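Acetylornithine aminotransferase (Aquifex aeolicus, PDB 2EH6) catalyses the pyridoxal-phosphate-dependent transfer of an amino group from N(2)-acetyl-L-ornithine to 2-oxoglutarate, a step of arginine biosynthesis. Local coordinates at residues F83-S94 with I249-Q260. Sequence-based numbering, arbitrary orientation.
Sequences FWTEGKVFFANS and IGAILAREEVAQ. With PLP (pyridoxal-5'-phosphate), chain C.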
loop_
_atom_site.group_PDB
_atom_site.type_symbol
_atom_site.label_atom_id
_atom_site.label_comp_id
_atom_site.label_asym_id
_atom_site.label_seq_id
_atom_site.Cartn_x
_atom_site.Cartn_y
_atom_site.Cartn_z
ATOM N N PHE A 83 13.579 -17.687 -8.411
ATOM C CA PHE A 83 12.306 -18.376 -8.604
ATOM C C PHE A 83 12.572 -19.716 -9.308
ATOM O O PHE A 83 13.579 -19.865 -10.004
ATOM C CB PHE A 83 11.359 -17.500 -9.432
ATOM C CG PHE A 83 9.905 -17.888 -9.313
ATOM C CD1 PHE A 83 9.298 -17.990 -8.063
ATOM C CD2 PHE A 83 9.139 -18.123 -10.449
ATOM C CE1 PHE A 83 7.949 -18.319 -7.943
ATOM C CE2 PHE A 83 7.787 -18.453 -10.344
ATOM C CZ PHE A 83 7.189 -18.552 -9.089
ATOM N N TRP A 84 11.676 -20.684 -9.128
ATOM C CA TRP A 84 11.864 -22.004 -9.727
ATOM C C TRP A 84 11.782 -22.045 -11.253
ATOM O O TRP A 84 12.281 -22.980 -11.874
ATOM C CB TRP A 84 10.869 -23.013 -9.134
ATOM C CG TRP A 84 9.433 -22.743 -9.463
ATOM C CD1 TRP A 84 8.599 -21.863 -8.837
ATOM C CD2 TRP A 84 8.666 -23.346 -10.515
ATOM N NE1 TRP A 84 7.360 -21.880 -9.433
ATOM C CE2 TRP A 84 7.373 -22.780 -10.465
ATOM C CE3 TRP A 84 8.949 -24.309 -11.496
ATOM C CZ2 TRP A 84 6.357 -23.144 -11.361
ATOM C CZ3 TRP A 84 7.938 -24.672 -12.389
ATOM C CH2 TRP A 84 6.657 -24.089 -12.314
ATOM N N THR A 85 11.149 -21.048 -11.861
ATOM C CA THR A 85 11.039 -21.013 -13.313
ATOM C C THR A 85 11.048 -19.571 -13.802
ATOM O O THR A 85 11.234 -18.649 -13.010
ATOM C CB THR A 85 9.752 -21.720 -13.795
ATOM O OG1 THR A 85 9.768 -21.814 -15.224
ATOM C CG2 THR A 85 8.511 -20.951 -13.350
ATOM N N GLU A 86 10.865 -19.377 -15.104
ATOM C CA GLU A 86 10.853 -18.031 -15.667
ATOM C C GLU A 86 9.579 -17.324 -15.224
ATOM O O GLU A 86 8.499 -17.916 -15.220
ATOM C CB GLU A 86 10.901 -18.084 -17.196
ATOM C CG GLU A 86 12.078 -18.851 -17.768
ATOM C CD GLU A 86 13.403 -18.399 -17.189
ATOM O OE1 GLU A 86 13.607 -17.174 -17.035
ATOM O OE2 GLU A 86 14.248 -19.272 -16.893
ATOM N N GLY A 87 9.704 -16.054 -14.857
ATOM C CA GLY A 87 8.540 -15.317 -14.406
ATOM C C GLY A 87 8.686 -13.819 -14.521
ATOM O O GLY A 87 9.701 -13.310 -14.996
ATOM N N LYS A 88 7.652 -13.104 -14.094
ATOM C CA LYS A 88 7.665 -11.650 -14.133
ATOM C C LYS A 88 7.196 -11.110 -12.785
ATOM O O LYS A 88 6.614 -11.835 -11.978
ATOM C CB LYS A 88 6.773 -11.126 -15.266
ATOM C CG LYS A 88 7.304 -11.446 -16.666
ATOM C CD LYS A 88 6.465 -10.782 -17.748
ATOM C CE LYS A 88 7.033 -11.036 -19.135
ATOM N NZ LYS A 88 8.474 -10.673 -19.224
ATOM N N VAL A 89 7.442 -9.827 -12.557
ATOM C CA VAL A 89 7.100 -9.204 -11.285
ATOM C C VAL A 89 6.256 -7.951 -11.433
ATOM O O VAL A 89 6.388 -7.214 -12.410
ATOM C CB VAL A 89 8.408 -8.813 -10.522
ATOM C CG1 VAL A 89 8.077 -8.010 -9.256
ATOM C CG2 VAL A 89 9.204 -10.054 -10.184
ATOM N N PHE A 90 5.380 -7.723 -10.457
ATOM C CA PHE A 90 4.564 -6.513 -10.414
ATOM C C PHE A 90 4.858 -5.946 -9.034
ATOM O O PHE A 90 4.729 -6.662 -8.046
ATOM C CB PHE A 90 3.065 -6.794 -10.492
ATOM C CG PHE A 90 2.224 -5.609 -10.087
ATOM C CD1 PHE A 90 2.132 -4.488 -10.909
ATOM C CD2 PHE A 90 1.603 -5.576 -8.836
ATOM C CE1 PHE A 90 1.442 -3.346 -10.492
ATOM C CE2 PHE A 90 0.912 -4.442 -8.407
ATOM C CZ PHE A 90 0.832 -3.320 -9.239
ATOM N N PHE A 91 5.240 -4.673 -8.969
ATOM C CA PHE A 91 5.571 -4.049 -7.683
ATOM C C PHE A 91 4.427 -3.291 -7.024
ATOM O O PHE A 91 3.769 -2.473 -7.656
ATOM C CB PHE A 91 6.765 -3.107 -7.855
ATOM C CG PHE A 91 8.069 -3.821 -8.060
ATOM C CD1 PHE A 91 8.684 -4.487 -7.002
ATOM C CD2 PHE A 91 8.676 -3.845 -9.313
ATOM C CE1 PHE A 91 9.888 -5.175 -7.187
ATOM C CE2 PHE A 91 9.883 -4.528 -9.512
ATOM C CZ PHE A 91 10.490 -5.197 -8.442
ATOM N N ALA A 92 4.205 -3.571 -5.741
ATOM C CA ALA A 92 3.156 -2.910 -4.975
ATOM C C ALA A 92 3.814 -2.207 -3.779
ATOM O O ALA A 92 5.034 -2.022 -3.762
ATOM C CB ALA A 92 2.127 -3.935 -4.499
ATOM N N ASN A 93 3.029 -1.837 -2.770
ATOM C CA ASN A 93 3.604 -1.128 -1.622
ATOM C C ASN A 93 3.457 -1.848 -0.304
ATOM O O ASN A 93 3.987 -1.395 0.709
ATOM C CB ASN A 93 2.953 0.246 -1.487
ATOM C CG ASN A 93 3.117 1.079 -2.723
ATOM O OD1 ASN A 93 4.185 1.642 -2.968
ATOM N ND2 ASN A 93 2.061 1.151 -3.532
ATOM N N SER A 94 2.743 -2.963 -0.311
ATOM C CA SER A 94 2.508 -3.697 0.920
ATOM C C SER A 94 2.187 -5.139 0.630
ATOM O O SER A 94 1.983 -5.522 -0.523
ATOM C CB SER A 94 1.322 -3.087 1.666
ATOM O OG SER A 94 0.143 -3.175 0.867
ATOM N N ILE A 249 7.366 -1.845 0.593
ATOM C CA ILE A 249 7.454 -2.432 -0.738
ATOM C C ILE A 249 6.698 -3.748 -0.737
ATOM O O ILE A 249 6.553 -4.399 0.296
ATOM C CB ILE A 249 8.933 -2.676 -1.154
ATOM C CG1 ILE A 249 9.008 -3.106 -2.625
ATOM C CG2 ILE A 249 9.559 -3.738 -0.255
ATOM C CD1 ILE A 249 10.442 -3.174 -3.183
ATOM N N GLY A 250 6.200 -4.133 -1.905
ATOM C CA GLY A 250 5.478 -5.381 -2.019
ATOM C C GLY A 250 5.607 -5.838 -3.458
ATOM O O GLY A 250 6.046 -5.077 -4.317
ATOM N N ALA A 251 5.245 -7.082 -3.726
ATOM C CA ALA A 251 5.318 -7.574 -5.091
ATOM C C ALA A 251 4.757 -8.964 -5.236
ATOM O O ALA A 251 4.637 -9.716 -4.265
ATOM C CB ALA A 251 6.767 -7.569 -5.575
ATOM N N ILE A 252 4.375 -9.291 -6.463
ATOM C CA ILE A 252 3.935 -10.637 -6.749
ATOM C C ILE A 252 4.866 -11.062 -7.871
ATOM O O ILE A 252 5.291 -10.235 -8.690
ATOM C CB ILE A 252 2.471 -10.736 -7.236
ATOM C CG1 ILE A 252 2.263 -9.898 -8.495
ATOM C CG2 ILE A 252 1.526 -10.341 -6.117
ATOM C CD1 ILE A 252 0.925 -10.188 -9.181
ATOM N N LEU A 253 5.223 -12.336 -7.866
ATOM C CA LEU A 253 6.084 -12.901 -8.887
ATOM C C LEU A 253 5.240 -14.042 -9.423
ATOM O O LEU A 253 4.735 -14.857 -8.651
ATOM C CB LEU A 253 7.382 -13.434 -8.268
ATOM C CG LEU A 253 8.544 -13.751 -9.220
ATOM C CD1 LEU A 253 9.778 -14.110 -8.410
ATOM C CD2 LEU A 253 8.161 -14.884 -10.162
ATOM N N ALA A 254 5.066 -14.083 -10.738
ATOM C CA ALA A 254 4.252 -15.120 -11.363
ATOM C C ALA A 254 4.979 -15.717 -12.553
ATOM O O ALA A 254 5.640 -15.006 -13.307
ATOM C CB ALA A 254 2.912 -14.532 -11.817
ATOM N N ARG A 255 4.855 -17.025 -12.731
ATOM C CA ARG A 255 5.524 -17.645 -13.860
ATOM C C ARG A 255 4.981 -17.018 -15.144
ATOM O O ARG A 255 3.837 -16.547 -15.188
ATOM C CB ARG A 255 5.336 -19.171 -13.831
ATOM C CG ARG A 255 3.915 -19.674 -13.930
ATOM C CD ARG A 255 3.892 -21.189 -13.693
ATOM N NE ARG A 255 2.570 -21.761 -13.921
ATOM C CZ ARG A 255 2.000 -21.875 -15.116
ATOM N NH1 ARG A 255 2.637 -21.462 -16.206
ATOM N NH2 ARG A 255 0.780 -22.386 -15.219
ATOM N N GLU A 256 5.834 -16.977 -16.163
ATOM C CA GLU A 256 5.533 -16.395 -17.473
ATOM C C GLU A 256 4.114 -16.512 -18.016
ATOM O O GLU A 256 3.511 -15.515 -18.417
ATOM C CB GLU A 256 6.477 -16.983 -18.522
ATOM C CG GLU A 256 7.897 -16.486 -18.469
ATOM C CD GLU A 256 8.023 -15.034 -18.869
ATOM O OE1 GLU A 256 7.132 -14.514 -19.573
ATOM O OE2 GLU A 256 9.031 -14.416 -18.488
ATOM N N GLU A 257 3.590 -17.731 -18.062
ATOM C CA GLU A 257 2.258 -17.943 -18.611
ATOM C C GLU A 257 1.134 -17.228 -17.877
ATOM O O GLU A 257 0.205 -16.724 -18.503
ATOM C CB GLU A 257 1.936 -19.433 -18.680
ATOM C CG GLU A 257 0.530 -19.692 -19.183
ATOM C CD GLU A 257 0.185 -21.153 -19.222
ATOM O OE1 GLU A 257 0.646 -21.897 -18.331
ATOM O OE2 GLU A 257 -0.563 -21.553 -20.137
ATOM N N VAL A 258 1.200 -17.192 -16.553
ATOM C CA VAL A 258 0.156 -16.519 -15.794
ATOM C C VAL A 258 0.351 -15.005 -15.893
ATOM O O VAL A 258 -0.604 -14.259 -16.112
ATOM C CB VAL A 258 0.170 -16.967 -14.316
ATOM C CG1 VAL A 258 -0.930 -16.256 -13.540
ATOM C CG2 VAL A 258 -0.028 -18.475 -14.234
ATOM N N ALA A 259 1.598 -14.562 -15.762
ATOM C CA ALA A 259 1.929 -13.143 -15.825
ATOM C C ALA A 259 1.391 -12.458 -17.074
ATOM O O ALA A 259 1.116 -11.256 -17.065
ATOM C CB ALA A 259 3.440 -12.960 -15.745
ATOM N N GLN A 260 1.243 -13.226 -18.148
ATOM C CA GLN A 260 0.747 -12.688 -19.408
ATOM C C GLN A 260 -0.575 -11.955 -19.254
ATOM O O GLN A 260 -0.814 -10.958 -19.928
ATOM C CB GLN A 260 0.573 -13.814 -20.441
ATOM C CG GLN A 260 1.850 -14.561 -20.803
ATOM C CD GLN A 260 2.917 -13.654 -21.389
ATOM O OE1 GLN A 260 2.701 -13.003 -22.414
ATOM N NE2 GLN A 260 4.081 -13.606 -20.739
HETATM N N1 PLP C . 0.132 -11.806 4.354
HETATM C C2 PLP C . 0.966 -12.361 5.254
HETATM C C2A PLP C . 1.287 -13.832 5.181
HETATM C C3 PLP C . 1.547 -11.574 6.268
HETATM O O3 PLP C . 2.396 -12.135 7.183
HETATM C C4 PLP C . 1.233 -10.175 6.322
HETATM C C4A PLP C . 1.854 -9.345 7.381
HETATM C C5 PLP C . 0.323 -9.625 5.331
HETATM C C6 PLP C . -0.201 -10.493 4.362
HETATM C C5A PLP C . -0.056 -8.152 5.338
HETATM O O4P PLP C . 1.044 -7.379 4.856
HETATM P P PLP C . 0.641 -5.807 4.876
HETATM O O1P PLP C . 1.801 -5.035 4.374
HETATM O O2P PLP C . -0.625 -5.508 3.953
HETATM O O3P PLP C . 0.306 -5.367 6.388
HETATM O O HOH W 1 10.866 -13.489 -17.220
#
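In the large seven-stranded sheet of this class-III aminotransferase, strand 87-92 pairs antiparallel with strand 250-255, and the ladder runs from G87 opposite R255 to A92 opposite G250, next to S94 of the cofactor pocket. K88 N donates to A254 O (2.9 Å), F90 N to I252 O (3.1 Å), and both bonds are returned. E256 N donates to E86 O at 3.0 Å, carrying the pairing one bond beyond G87. With CG anti to the backbone N (chi1 -161°), the F83 ring turns one face to L253 CD2, 3.5 Å from its centroid in a CH-pi contact; W84 CD1 covers the opposite face. L253 CG also meets V89 CG2 at 3.9 Å, on the side packed against helix 70-81. Replacing F83 with an alanine would probably leave L253 CD2 without its aromatic surface and open a gap beside W84. At the end of strand 250-255, R255 CD meets W84 CZ2 (3.9 Å), while its guanidinium bridges E257 and D235. Apolar packing thus follows the face of V89 and F91, whereas bonding, regular from K88 to F90, is distorted at A92-G250, beside S94, whose OG bonds E97 N and E97 of the second subunit and whose CB lies 3.4 Å from PLP O1P.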